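Local coordinates for protein acetamidase (Bacillus halodurans, PDB 2II1) that binds calcium ions and probably hydrolyses carbon-nitrogen bonds, other than peptide bonds, in linear amides, at residues V19-C24 and T61-V66; M74-I79 and K206-K211; Y168-V173 and F215-L220; A219-T224 and L287-F292. One frame throughout, in Å; residues are numbered along the deposited sequence. Where two conformers were deposited one is given.

Contact 1 of 4, residues V19-C24 and T61-V66; sequences VPIASC and TGPLYV
The parallel pairing of strand 22-25 with strand 60-67 forms a short ladder that joins S23 to Y65 and C24 to V66, with a further bond from the residues just before it. I21 N donates to P63 O (3.0 Å), Y65 N to A22 O (2.8 Å) and C24 N to Y65 O (2.9 Å). The peptide before P63 is cis, and P63 CD lies against V19 O. In I21, CG1 stands between its own N and carbonyl carbon (chi1 67°), and from there the extended chain carries CD1 to G62 O, 3.5 Å away. The P20 ring runs alongside the Y65 side chain, with P20 CB 3.8 Å from Y65 CB and P20 CG close to ring atom CD2. The face carrying A22 and C24 is apolar; C24 SG lies 3.8 Å from L64 CD2 and also touches V66 CG2. Buried A22 N finds no polar partner. L177 of strand 176-184 packs on P20, P63 and Y65, while that strand also bonds to the backbone of 60-67. V66 packs on V209 of strand 201-210, and L5 of strand 3-5 covers I21 and A22.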
loop_
_atom_site.group_PDB
_atom_site.type_symbol
_atom_site.label_atom_id
_atom_site.label_comp_id
_atom_site.label_asym_id
_atom_site.label_seq_id
_atom_site.Cartn_x
_atom_site.Cartn_y
_atom_site.Cartn_z
ATOM N N VAL A 19 -27.933 -2.461 23.382
ATOM C CA VAL A 19 -27.816 -2.369 24.838
ATOM C C VAL A 19 -26.461 -2.979 25.246
ATOM O O VAL A 19 -26.094 -4.021 24.757
ATOM C CB VAL A 19 -28.999 -3.055 25.584
ATOM C CG1 VAL A 19 -28.855 -2.843 27.081
ATOM C CG2 VAL A 19 -30.341 -2.498 25.108
ATOM N N PRO A 20 -25.694 -2.292 26.102
ATOM C CA PRO A 20 -24.403 -2.866 26.500
ATOM C C PRO A 20 -24.535 -4.225 27.186
ATOM O O PRO A 20 -25.414 -4.401 28.039
ATOM C CB PRO A 20 -23.862 -1.847 27.499
ATOM C CG PRO A 20 -24.559 -0.598 27.191
ATOM C CD PRO A 20 -25.926 -0.980 26.714
ATOM N N ILE A 21 -23.678 -5.168 26.812
ATOM C CA ILE A 21 -23.619 -6.487 27.467
ATOM C C ILE A 21 -22.683 -6.427 28.685
ATOM O O ILE A 21 -22.597 -7.367 29.470
ATOM C CB ILE A 21 -23.186 -7.623 26.475
ATOM C CG1 ILE A 21 -21.730 -7.438 26.017
ATOM C CG2 ILE A 21 -24.113 -7.664 25.262
ATOM C CD1 ILE A 21 -21.249 -8.473 24.990
ATOM N N ALA A 22 -21.996 -5.307 28.849
ATOM C CA ALA A 22 -20.982 -5.204 29.876
ATOM C C ALA A 22 -20.465 -3.785 29.970
ATOM O O ALA A 22 -20.626 -2.980 29.038
ATOM C CB ALA A 22 -19.875 -6.125 29.583
ATOM N N SER A 23 -19.880 -3.488 31.121
ATOM C CA SER A 23 -19.316 -2.184 31.420
ATOM C C SER A 23 -17.937 -2.378 31.956
ATOM O O SER A 23 -17.661 -3.419 32.566
ATOM C CB SER A 23 -20.117 -1.459 32.499
ATOM O OG SER A 23 -21.453 -1.249 32.114
ATOM N N CYS A 24 -17.081 -1.370 31.725
ATOM C CA CYS A 24 -15.784 -1.272 32.396
ATOM C C CYS A 24 -15.441 0.177 32.750
ATOM O O CYS A 24 -16.165 1.104 32.407
ATOM C CB CYS A 24 -14.667 -1.886 31.540
ATOM S SG CYS A 24 -14.246 -0.957 30.098
ATOM N N THR A 61 -18.642 -9.226 18.940
ATOM C CA THR A 61 -18.886 -9.374 20.374
ATOM C C THR A 61 -18.921 -7.975 21.006
ATOM O O THR A 61 -18.042 -7.161 20.752
ATOM C CB THR A 61 -17.803 -10.255 21.042
ATOM O OG1 THR A 61 -17.820 -11.570 20.456
ATOM C CG2 THR A 61 -18.013 -10.344 22.564
ATOM N N GLY A 62 -19.951 -7.705 21.803
ATOM C CA GLY A 62 -20.200 -6.374 22.350
ATOM C C GLY A 62 -21.693 -6.091 22.349
ATOM O O GLY A 62 -22.489 -6.996 22.073
ATOM N N PRO A 63 -22.090 -4.829 22.635
ATOM C CA PRO A 63 -21.237 -3.674 22.904
ATOM C C PRO A 63 -20.781 -3.524 24.352
ATOM O O PRO A 63 -21.489 -3.890 25.263
ATOM C CB PRO A 63 -22.094 -2.479 22.486
ATOM C CG PRO A 63 -23.488 -2.977 22.348
ATOM C CD PRO A 63 -23.513 -4.453 22.631
ATOM N N LEU A 64 -19.581 -2.998 24.526
ATOM C CA LEU A 64 -19.016 -2.734 25.847
ATOM C C LEU A 64 -19.213 -1.255 26.157
ATOM O O LEU A 64 -18.792 -0.404 25.357
ATOM C CB LEU A 64 -17.518 -3.073 25.846
ATOM C CG LEU A 64 -16.731 -2.579 27.053
ATOM C CD1 LEU A 64 -17.027 -3.443 28.299
ATOM C CD2 LEU A 64 -15.247 -2.498 26.738
ATOM N N TYR A 65 -19.821 -0.960 27.315
ATOM C CA TYR A 65 -19.955 0.412 27.822
ATOM C C TYR A 65 -18.722 0.762 28.662
ATOM O O TYR A 65 -18.480 0.162 29.732
ATOM C CB TYR A 65 -21.245 0.582 28.670
ATOM C CG TYR A 65 -21.667 2.036 28.856
ATOM C CD1 TYR A 65 -21.021 2.854 29.784
ATOM C CD2 TYR A 65 -22.689 2.595 28.094
ATOM C CE1 TYR A 65 -21.383 4.186 29.967
ATOM C CE2 TYR A 65 -23.070 3.935 28.274
ATOM C CZ TYR A 65 -22.399 4.724 29.215
ATOM O OH TYR A 65 -22.717 6.055 29.418
ATOM N N VAL A 66 -17.952 1.737 28.176
ATOM C CA VAL A 66 -16.776 2.253 28.888
ATOM C C VAL A 66 -17.213 3.496 29.706
ATOM O O VAL A 66 -17.474 4.574 29.136
ATOM C CB VAL A 66 -15.624 2.586 27.899
ATOM C CG1 VAL A 66 -14.357 3.019 28.630
ATOM C CG2 VAL A 66 -15.352 1.400 26.986
#

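Contact 2 of 4, residues M74-I79 and K206-K211; sequences MLEIEI and KVNVKK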
loop_
_atom_site.group_PDB
_atom_site.type_symbol
_atom_site.label_atom_id
_atom_site.label_comp_id
_atom_site.label_asym_id
_atom_site.label_seq_id
_atom_site.Cartn_x
_atom_site.Cartn_y
_atom_site.Cartn_z
HETATM N N MSE A 74 -11.837 9.945 22.879
HETATM C CA MSE A 74 -11.461 8.805 22.074
HETATM C C MSE A 74 -11.118 7.635 22.967
HETATM O O MSE A 74 -10.842 7.814 24.173
HETATM C CB MSE A 74 -10.318 9.143 21.095
HETATM C CG MSE A 74 -9.143 9.911 21.622
HETATM SE SE MSE A 74 -7.626 9.821 20.329
HETATM C CE MSE A 74 -6.142 9.927 21.640
ATOM N N LEU A 75 -11.201 6.425 22.414
ATOM C CA LEU A 75 -10.709 5.263 23.142
ATOM C C LEU A 75 -9.306 5.000 22.685
ATOM O O LEU A 75 -9.002 5.099 21.481
ATOM C CB LEU A 75 -11.553 4.025 22.885
ATOM C CG LEU A 75 -12.964 4.009 23.468
ATOM C CD1 LEU A 75 -13.577 2.689 23.126
ATOM C CD2 LEU A 75 -12.986 4.249 24.987
ATOM N N GLU A 76 -8.458 4.681 23.651
ATOM C CA GLU A 76 -7.113 4.189 23.406
ATOM C C GLU A 76 -7.087 2.701 23.757
ATOM O O GLU A 76 -7.236 2.329 24.910
ATOM C CB GLU A 76 -6.099 4.966 24.241
ATOM C CG GLU A 76 -4.687 4.439 24.112
ATOM C CD GLU A 76 -3.729 5.137 25.032
ATOM O OE1 GLU A 76 -3.716 4.803 26.225
ATOM O OE2 GLU A 76 -2.995 6.013 24.566
ATOM N N ILE A 77 -6.937 1.850 22.753
ATOM C CA ILE A 77 -7.132 0.419 22.941
ATOM C C ILE A 77 -5.863 -0.353 22.602
ATOM O O ILE A 77 -5.431 -0.403 21.450
ATOM C CB ILE A 77 -8.283 -0.132 22.095
ATOM C CG1 ILE A 77 -9.562 0.679 22.360
ATOM C CG2 ILE A 77 -8.437 -1.646 22.398
ATOM C CD1 ILE A 77 -10.519 0.798 21.163
ATOM N N GLU A 78 -5.291 -0.958 23.634
ATOM C CA GLU A 78 -4.048 -1.684 23.530
ATOM C C GLU A 78 -4.323 -3.170 23.333
ATOM O O GLU A 78 -4.870 -3.823 24.210
ATOM C CB GLU A 78 -3.266 -1.424 24.806
ATOM C CG GLU A 78 -3.006 0.111 25.005
ATOM C CD GLU A 78 -3.143 0.593 26.450
ATOM O OE1 GLU A 78 -2.127 0.572 27.192
ATOM O OE2 GLU A 78 -4.261 1.026 26.828
ATOM N N ILE A 79 -3.973 -3.697 22.169
ATOM C CA ILE A 79 -4.183 -5.133 21.867
ATOM C C ILE A 79 -3.039 -5.882 22.560
ATOM O O ILE A 79 -1.881 -5.797 22.142
ATOM C CB ILE A 79 -4.233 -5.459 20.326
ATOM C CG1 ILE A 79 -5.216 -4.540 19.589
ATOM C CG2 ILE A 79 -4.648 -6.903 20.063
ATOM C CD1 ILE A 79 -6.689 -4.648 20.056
ATOM N N LYS A 206 -6.595 -3.751 26.683
ATOM C CA LYS A 206 -6.811 -2.730 27.712
ATOM C C LYS A 206 -7.471 -1.498 27.072
ATOM O O LYS A 206 -7.024 -0.987 25.999
ATOM C CB LYS A 206 -5.470 -2.361 28.351
ATOM C CG LYS A 206 -5.564 -1.376 29.515
ATOM C CD LYS A 206 -4.216 -1.229 30.243
ATOM C CE LYS A 206 -4.168 0.072 31.087
ATOM N NZ LYS A 206 -3.165 0.002 32.195
ATOM N N VAL A 207 -8.548 -1.020 27.692
ATOM C CA VAL A 207 -9.284 0.106 27.147
ATOM C C VAL A 207 -9.095 1.369 28.003
ATOM O O VAL A 207 -9.432 1.372 29.205
ATOM C CB VAL A 207 -10.787 -0.246 26.929
ATOM C CG1 VAL A 207 -11.423 -0.806 28.204
ATOM C CG2 VAL A 207 -11.549 0.969 26.411
ATOM N N ASN A 208 -8.546 2.433 27.389
ATOM C CA ASN A 208 -8.369 3.718 28.072
ATOM C C ASN A 208 -9.230 4.785 27.444
ATOM O O ASN A 208 -9.463 4.778 26.235
ATOM C CB ASN A 208 -6.912 4.181 28.075
ATOM C CG ASN A 208 -5.989 3.188 28.718
ATOM O OD1 ASN A 208 -6.290 2.626 29.766
ATOM N ND2 ASN A 208 -4.852 2.955 28.086
ATOM N N VAL A 209 -9.734 5.688 28.287
ATOM C CA VAL A 209 -10.528 6.818 27.822
ATOM C C VAL A 209 -9.578 7.994 27.760
ATOM O O VAL A 209 -8.815 8.236 28.711
ATOM C CB VAL A 209 -11.704 7.122 28.742
ATOM C CG1 VAL A 209 -12.369 8.451 28.339
ATOM C CG2 VAL A 209 -12.698 5.997 28.700
ATOM N N LYS A 210 -9.561 8.662 26.609
ATOM C CA LYS A 210 -8.751 9.850 26.414
ATOM C C LYS A 210 -9.712 11.001 26.185
ATOM O O LYS A 210 -10.597 10.922 25.341
ATOM C CB LYS A 210 -7.763 9.709 25.243
ATOM C CG LYS A 210 -6.676 8.660 25.439
ATOM C CD LYS A 210 -5.716 9.006 26.578
ATOM C CE LYS A 210 -5.501 7.815 27.506
ATOM N NZ LYS A 210 -5.379 8.205 28.957
ATOM N N LYS A 211 -9.527 12.071 26.953
ATOM C CA LYS A 211 -10.464 13.167 26.978
ATOM C C LYS A 211 -10.230 14.193 25.888
ATOM O O LYS A 211 -11.125 14.985 25.598
ATOM C CB LYS A 211 -10.466 13.807 28.369
ATOM C CG LYS A 211 -11.093 12.880 29.391
ATOM C CD LYS A 211 -12.610 12.996 29.317
ATOM C CE LYS A 211 -13.352 11.832 29.952
ATOM N NZ LYS A 211 -14.816 11.941 29.645
#
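M74-I79 and K206-K211 form an antiparallel ladder within the large mixed sheet, and in its three hydrogen-bonded pairs the backbone groups satisfy one another reciprocally. M74 and K210 exchange two N-H...O bonds, as do E76 with N208 and E78 with K206; the straightest is E76 N to N208 O, 2.8 Å and 172°. The residues between find partners elsewhere. The backbones of L75 and I77 bond to L169 and V167 of strand 166-170, that of V207 bonds to G27, and V209 N meets the hydroxyl of S26. Among the side chains, N208 ND2 donates to E76 OE1 at 2.9 Å, although the place of ND2 is less sure because it sits too close to another neighbour. The carboxylate and amide planes are turned 72° apart. E76 reaches the amide with CG anti to its backbone N (chi1 176°) and the chain extended, while K210 CE packs 3.7 Å from the same OE1. Replacing E76 by a leucine removes the carboxylate, and would probably leave K210 without a nearby opposite charge and the N208 amide with less to fix its rotation. The opposite face is aliphatic: L75 CD2 lies 4.1 Å from V209 CG2.

Contact 3 of 4, residues Y168-V173 and F215-L220; sequences YLPVEV and FPLPAL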
loop_
_atom_site.group_PDB
_atom_site.type_symbol
_atom_site.label_atom_id
_atom_site.label_comp_id
_atom_site.label_asym_id
_atom_site.label_seq_id
_atom_site.Cartn_x
_atom_site.Cartn_y
_atom_site.Cartn_z
ATOM N N TYR A 168 -6.926 3.650 18.044
ATOM C CA TYR A 168 -7.701 4.801 18.538
ATOM C C TYR A 168 -9.019 4.967 17.772
ATOM O O TYR A 168 -8.989 5.128 16.575
ATOM C CB TYR A 168 -6.884 6.086 18.418
ATOM C CG TYR A 168 -5.528 6.051 19.114
ATOM C CD1 TYR A 168 -4.401 5.591 18.449
ATOM C CD2 TYR A 168 -5.381 6.508 20.414
ATOM C CE1 TYR A 168 -3.155 5.561 19.067
ATOM C CE2 TYR A 168 -4.128 6.478 21.048
ATOM C CZ TYR A 168 -3.027 6.001 20.358
ATOM O OH TYR A 168 -1.793 5.974 20.957
ATOM N N LEU A 169 -10.159 4.910 18.485
ATOM C CA LEU A 169 -11.517 5.090 17.909
ATOM C C LEU A 169 -12.261 6.263 18.569
ATOM O O LEU A 169 -11.966 6.595 19.708
ATOM C CB LEU A 169 -12.361 3.833 18.106
ATOM C CG LEU A 169 -11.906 2.587 17.355
ATOM C CD1 LEU A 169 -12.767 1.407 17.783
ATOM C CD2 LEU A 169 -11.941 2.852 15.831
ATOM N N PRO A 170 -13.236 6.881 17.857
ATOM C CA PRO A 170 -13.976 7.995 18.437
ATOM C C PRO A 170 -14.993 7.507 19.470
ATOM O O PRO A 170 -15.503 6.384 19.378
ATOM C CB PRO A 170 -14.686 8.602 17.230
ATOM C CG PRO A 170 -14.905 7.428 16.342
ATOM C CD PRO A 170 -13.721 6.565 16.500
ATOM N N VAL A 171 -15.248 8.339 20.460
ATOM C CA VAL A 171 -16.421 8.190 21.312
ATOM C C VAL A 171 -17.416 9.223 20.821
ATOM O O VAL A 171 -17.201 10.429 20.987
ATOM C CB VAL A 171 -16.082 8.468 22.792
ATOM C CG1 VAL A 171 -17.363 8.484 23.687
ATOM C CG2 VAL A 171 -15.125 7.444 23.280
ATOM N N GLU A 172 -18.496 8.756 20.192
ATOM C CA GLU A 172 -19.518 9.639 19.639
ATOM C C GLU A 172 -20.848 9.544 20.394
ATOM O O GLU A 172 -21.695 10.402 20.230
ATOM C CB GLU A 172 -19.735 9.337 18.168
ATOM C CG GLU A 172 -18.508 9.545 17.288
ATOM C CD GLU A 172 -17.989 10.989 17.275
ATOM O OE1 GLU A 172 -18.692 11.909 17.728
ATOM O OE2 GLU A 172 -16.869 11.212 16.794
ATOM N N VAL A 173 -21.032 8.493 21.193
ATOM C CA VAL A 173 -22.180 8.378 22.086
ATOM C C VAL A 173 -21.570 8.047 23.449
ATOM O O VAL A 173 -20.531 7.399 23.504
ATOM C CB VAL A 173 -23.197 7.291 21.580
ATOM C CG1 VAL A 173 -23.426 7.406 20.054
ATOM C CG2 VAL A 173 -22.749 5.894 21.902
ATOM N N PHE A 215 -5.952 13.476 17.224
ATOM C CA PHE A 215 -5.812 13.258 15.777
ATOM C C PHE A 215 -7.107 12.737 15.136
ATOM O O PHE A 215 -8.041 12.321 15.849
ATOM C CB PHE A 215 -4.628 12.312 15.455
ATOM C CG PHE A 215 -4.267 11.367 16.567
ATOM C CD1 PHE A 215 -5.075 10.288 16.874
ATOM C CD2 PHE A 215 -3.105 11.547 17.282
ATOM C CE1 PHE A 215 -4.728 9.411 17.894
ATOM C CE2 PHE A 215 -2.756 10.694 18.292
ATOM C CZ PHE A 215 -3.577 9.618 18.607
ATOM N N PRO A 216 -7.168 12.751 13.793
ATOM C CA PRO A 216 -8.330 12.195 13.101
ATOM C C PRO A 216 -8.349 10.685 13.264
ATOM O O PRO A 216 -7.296 10.057 13.317
ATOM C CB PRO A 216 -8.101 12.589 11.640
ATOM C CG PRO A 216 -7.022 13.612 11.669
ATOM C CD PRO A 216 -6.180 13.263 12.829
ATOM N N LEU A 217 -9.544 10.127 13.372
ATOM C CA LEU A 217 -9.725 8.740 13.752
ATOM C C LEU A 217 -10.464 8.023 12.589
ATOM O O LEU A 217 -11.153 8.669 11.847
ATOM C CB LEU A 217 -10.563 8.699 15.037
ATOM C CG LEU A 217 -10.005 9.380 16.273
ATOM C CD1 LEU A 217 -10.966 9.321 17.478
ATOM C CD2 LEU A 217 -8.737 8.679 16.612
ATOM N N PRO A 218 -10.345 6.680 12.463
ATOM C CA PRO A 218 -9.531 5.828 13.306
ATOM C C PRO A 218 -8.057 6.029 13.092
ATOM O O PRO A 218 -7.631 6.555 12.056
ATOM C CB PRO A 218 -9.981 4.405 12.915
ATOM C CG PRO A 218 -11.329 4.608 12.242
ATOM C CD PRO A 218 -11.149 5.883 11.517
ATOM N N ALA A 219 -7.262 5.569 14.055
ATOM C CA ALA A 219 -5.835 5.620 13.894
ATOM C C ALA A 219 -5.177 4.526 14.691
ATOM O O ALA A 219 -5.764 3.926 15.602
ATOM C CB ALA A 219 -5.299 6.992 14.321
ATOM N N LEU A 220 -3.928 4.284 14.374
ATOM C CA LEU A 220 -3.186 3.311 15.127
ATOM C C LEU A 220 -1.710 3.635 15.259
ATOM O O LEU A 220 -1.128 4.336 14.443
ATOM C CB LEU A 220 -3.438 1.901 14.522
ATOM C CG LEU A 220 -2.892 1.497 13.165
ATOM C CD1 LEU A 220 -1.384 1.189 13.411
ATOM C CD2 LEU A 220 -3.639 0.259 12.633
#
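With chi1 at -56°, the ring of Y168 swings to the side of its own backbone N, and F215, whose chi1 of 25° is well away from a staggered value, comes down on it edge first. The two rings make a T-shaped pair: their centroids are 5.0 Å apart, their planes stand at 78°, and F215 CZ sits above the centre of the tyrosine ring. F215 CE1 leans toward the root of that ring, 3.7 Å from Y168 CG. L217, with CG anti to its carbonyl carbon and the chain extended, forks over the tyrosine backbone. Its CD2 branch meets Y168 CB at 3.7 Å, while CD1 lies against the backbone at P170, 3.4 Å from its N. P170 CB also meets L217 CD1, the two side chains running antiparallel past one another. Beyond them, L169 CD2 touches P218 CB at 3.8 Å.

The backbones join through one antiparallel hydrogen-bonded pair. Y168 N donates to A219 O at 2.7 Å, and A219 N returns a bond of 3.1 Å to Y168 O. The peptide before P218 is cis, at the point where the chain enters strand 219-221. M74 of strand 74-84 packs on Y168, F215 and L217, and F249 of helix 235-253 meets F215 edge-to-face. The contact therefore combines a short polar rung with a buried apolar cover: the two bonds fix the register of the strands, while dispersion and the weak electrostatics of ring C-H groups directed at a pi face hold the aromatic pair beside them.

Contact 4 of 4, residues A219-T224 and L287-F292; sequences ALKTDT and LALHYF
L289 meets the turn after strand 219-221 with both its backbone and its side chain. L289 N donates to T224 O at 2.8 Å, a nearly linear bond (173° at the hydrogen) whose donor lies 32° from the carbonyl plane. The same carbonyl oxygen receives a bond from a water at 2.8 Å, and that water accepts from H290 N, linking T224 O directly to L289 and through water to H290. A288 CA adds a CH...O approach to T224 O.

The leucine then spreads over the turn. Its CG stands anti to its carbonyl carbon (chi1 -63°), which carries the two methyl branches to different patches: CD1 lies 3.6 Å from T222 O and close to the backbone of D223 and T224, whereas CD2 touches K221 CD at 3.9 Å. CD2 also meets the next methylene, K221 CG, the lysine and leucine side chains crossing at about a right angle. Shortening L289 to an alanine would probably open a gap over the T222-T224 backbone and strip the K221 methylenes of their apolar neighbour.

Behind this first shell, T222 OG1 accepts from T224 N at 3.1 Å, and the amide of H225 also bonds to it. F226 of strand 225-232 packs against L289, and its ring meets F292 edge-to-face. Y291 packs on P127 of the second subunit. The arrangement is an ST turn in the connection between adjacent antiparallel strands 219-221 and 225-232, facing the point where strand 281-288 passes into helix 289-294.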
loop_
_atom_site.group_PDB
_atom_site.type_symbol
_atom_site.label_atom_id
_atom_site.label_comp_id
_atom_site.label_asym_id
_atom_site.label_seq_id
_atom_site.Cartn_x
_atom_site.Cartn_y
_atom_site.Cartn_z
ATOM N N ALA A 219 -7.262 5.569 14.055
ATOM C CA ALA A 219 -5.835 5.620 13.894
ATOM C C ALA A 219 -5.177 4.526 14.691
ATOM O O ALA A 219 -5.764 3.926 15.602
ATOM C CB ALA A 219 -5.299 6.992 14.321
ATOM N N LEU A 220 -3.928 4.284 14.374
ATOM C CA LEU A 220 -3.186 3.311 15.127
ATOM C C LEU A 220 -1.710 3.635 15.259
ATOM O O LEU A 220 -1.128 4.336 14.443
ATOM C CB LEU A 220 -3.438 1.901 14.522
ATOM C CG LEU A 220 -2.892 1.497 13.165
ATOM C CD1 LEU A 220 -1.384 1.189 13.411
ATOM C CD2 LEU A 220 -3.639 0.259 12.633
ATOM N N LYS A 221 -1.119 3.065 16.302
ATOM C CA LYS A 221 0.329 3.135 16.556
ATOM C C LYS A 221 0.816 1.716 16.835
ATOM O O LYS A 221 0.182 0.995 17.611
ATOM C CB LYS A 221 0.591 4.092 17.709
ATOM C CG LYS A 221 1.874 3.880 18.496
ATOM C CD LYS A 221 2.085 4.974 19.511
ATOM C CE LYS A 221 1.243 4.775 20.773
ATOM N NZ LYS A 221 1.910 5.355 22.001
ATOM N N THR A 222 1.888 1.315 16.126
ATOM C CA THR A 222 2.574 0.050 16.323
ATOM C C THR A 222 3.811 0.351 17.184
ATOM O O THR A 222 3.943 1.458 17.694
ATOM C CB THR A 222 3.027 -0.560 14.983
ATOM O OG1 THR A 222 3.992 0.312 14.350
ATOM C CG2 THR A 222 1.832 -0.776 14.050
ATOM N N ASP A 223 4.713 -0.609 17.339
ATOM C CA ASP A 223 6.000 -0.342 17.994
ATOM C C ASP A 223 6.879 0.675 17.227
ATOM O O ASP A 223 7.786 1.218 17.803
ATOM C CB ASP A 223 6.798 -1.647 18.176
ATOM C CG ASP A 223 6.374 -2.449 19.416
ATOM O OD1 ASP A 223 5.224 -2.293 19.908
ATOM O OD2 ASP A 223 7.202 -3.256 19.890
ATOM N N THR A 224 6.637 0.923 15.939
ATOM C CA THR A 224 7.550 1.755 15.140
ATOM C C THR A 224 6.898 2.888 14.349
ATOM O O THR A 224 7.587 3.834 13.949
ATOM C CB THR A 224 8.312 0.882 14.127
ATOM O OG1 THR A 224 7.382 0.050 13.434
ATOM C CG2 THR A 224 9.326 0.010 14.836
ATOM N N LEU A 287 3.589 6.894 9.156
ATOM C CA LEU A 287 4.863 7.576 9.348
ATOM C C LEU A 287 5.579 7.080 10.635
ATOM O O LEU A 287 4.934 6.895 11.665
ATOM C CB LEU A 287 4.619 9.074 9.399
ATOM C CG LEU A 287 5.831 9.996 9.462
ATOM C CD1 LEU A 287 6.639 10.035 8.113
ATOM C CD2 LEU A 287 5.374 11.374 9.898
ATOM N N ALA A 288 6.907 6.913 10.559
ATOM C CA ALA A 288 7.745 6.430 11.661
ATOM C C ALA A 288 7.655 7.303 12.921
ATOM O O ALA A 288 7.695 8.526 12.839
ATOM C CB ALA A 288 9.192 6.318 11.213
ATOM N N LEU A 289 7.528 6.666 14.087
ATOM C CA LEU A 289 7.305 7.409 15.348
ATOM C C LEU A 289 8.505 8.291 15.698
ATOM O O LEU A 289 8.371 9.299 16.395
ATOM C CB LEU A 289 7.033 6.451 16.514
ATOM C CG LEU A 289 5.787 5.568 16.448
ATOM C CD1 LEU A 289 5.968 4.409 17.432
ATOM C CD2 LEU A 289 4.550 6.357 16.753
ATOM N N HIS A 290 9.687 7.937 15.221
ATOM C CA HIS A 290 10.848 8.756 15.551
ATOM C C HIS A 290 10.770 10.174 14.958
ATOM O O HIS A 290 11.463 11.056 15.450
ATOM C CB HIS A 290 12.155 8.041 15.172
ATOM C CG HIS A 290 12.403 7.964 13.695
ATOM N ND1 HIS A 290 12.899 9.027 12.966
ATOM C CD2 HIS A 290 12.238 6.948 12.814
ATOM C CE1 HIS A 290 13.018 8.673 11.700
ATOM N NE2 HIS A 290 12.627 7.415 11.579
ATOM N N TYR A 291 9.924 10.395 13.933
ATOM C CA TYR A 291 9.668 11.736 13.378
ATOM C C TYR A 291 8.769 12.553 14.303
ATOM O O TYR A 291 8.995 13.755 14.511
ATOM C CB TYR A 291 9.051 11.663 11.956
ATOM C CG TYR A 291 9.977 11.077 10.894
ATOM C CD1 TYR A 291 11.117 11.767 10.477
ATOM C CD2 TYR A 291 9.722 9.833 10.323
ATOM C CE1 TYR A 291 11.958 11.244 9.517
ATOM C CE2 TYR A 291 10.571 9.298 9.361
ATOM C CZ TYR A 291 11.682 10.015 8.964
ATOM O OH TYR A 291 12.527 9.496 8.035
ATOM N N PHE A 292 7.764 11.898 14.878
ATOM C CA PHE A 292 6.939 12.494 15.924
ATOM C C PHE A 292 7.759 12.826 17.171
ATOM O O PHE A 292 7.517 13.836 17.796
ATOM C CB PHE A 292 5.774 11.576 16.298
ATOM C CG PHE A 292 4.833 11.338 15.175
ATOM C CD1 PHE A 292 3.866 12.261 14.861
ATOM C CD2 PHE A 292 4.953 10.208 14.379
ATOM C CE1 PHE A 292 3.028 12.032 13.782
ATOM C CE2 PHE A 292 4.118 10.004 13.300
ATOM C CZ PHE A 292 3.164 10.914 13.017
HETATM O O HOH W 1 10.104 4.986 14.411
#

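Three of the four contacts involve strands of the nine-strand mixed sheet: contact 2 pairs 201-210 with 74-84, contact 3 pairs 166-170 with 219-221, and contact 4 joins the turn after 219-221 to the junction of 281-288 and helix 289-294. Strands 74-84 and 166-170 are neighbours, so contacts 2 and 3 touch, their centres 10 Å apart and their segments alternating along the chain. Contacts 3 and 4 share A219 and L220. Contact 1 belongs to a second, branched sheet and closes first in sequence, yet V66 packs directly on L75 of contact 2, joining the two sheets. Contacts 1 and 4 have centres 29 Å apart. Strands distant in sequence are thus brought together across the fold, with contact 3 the buried one.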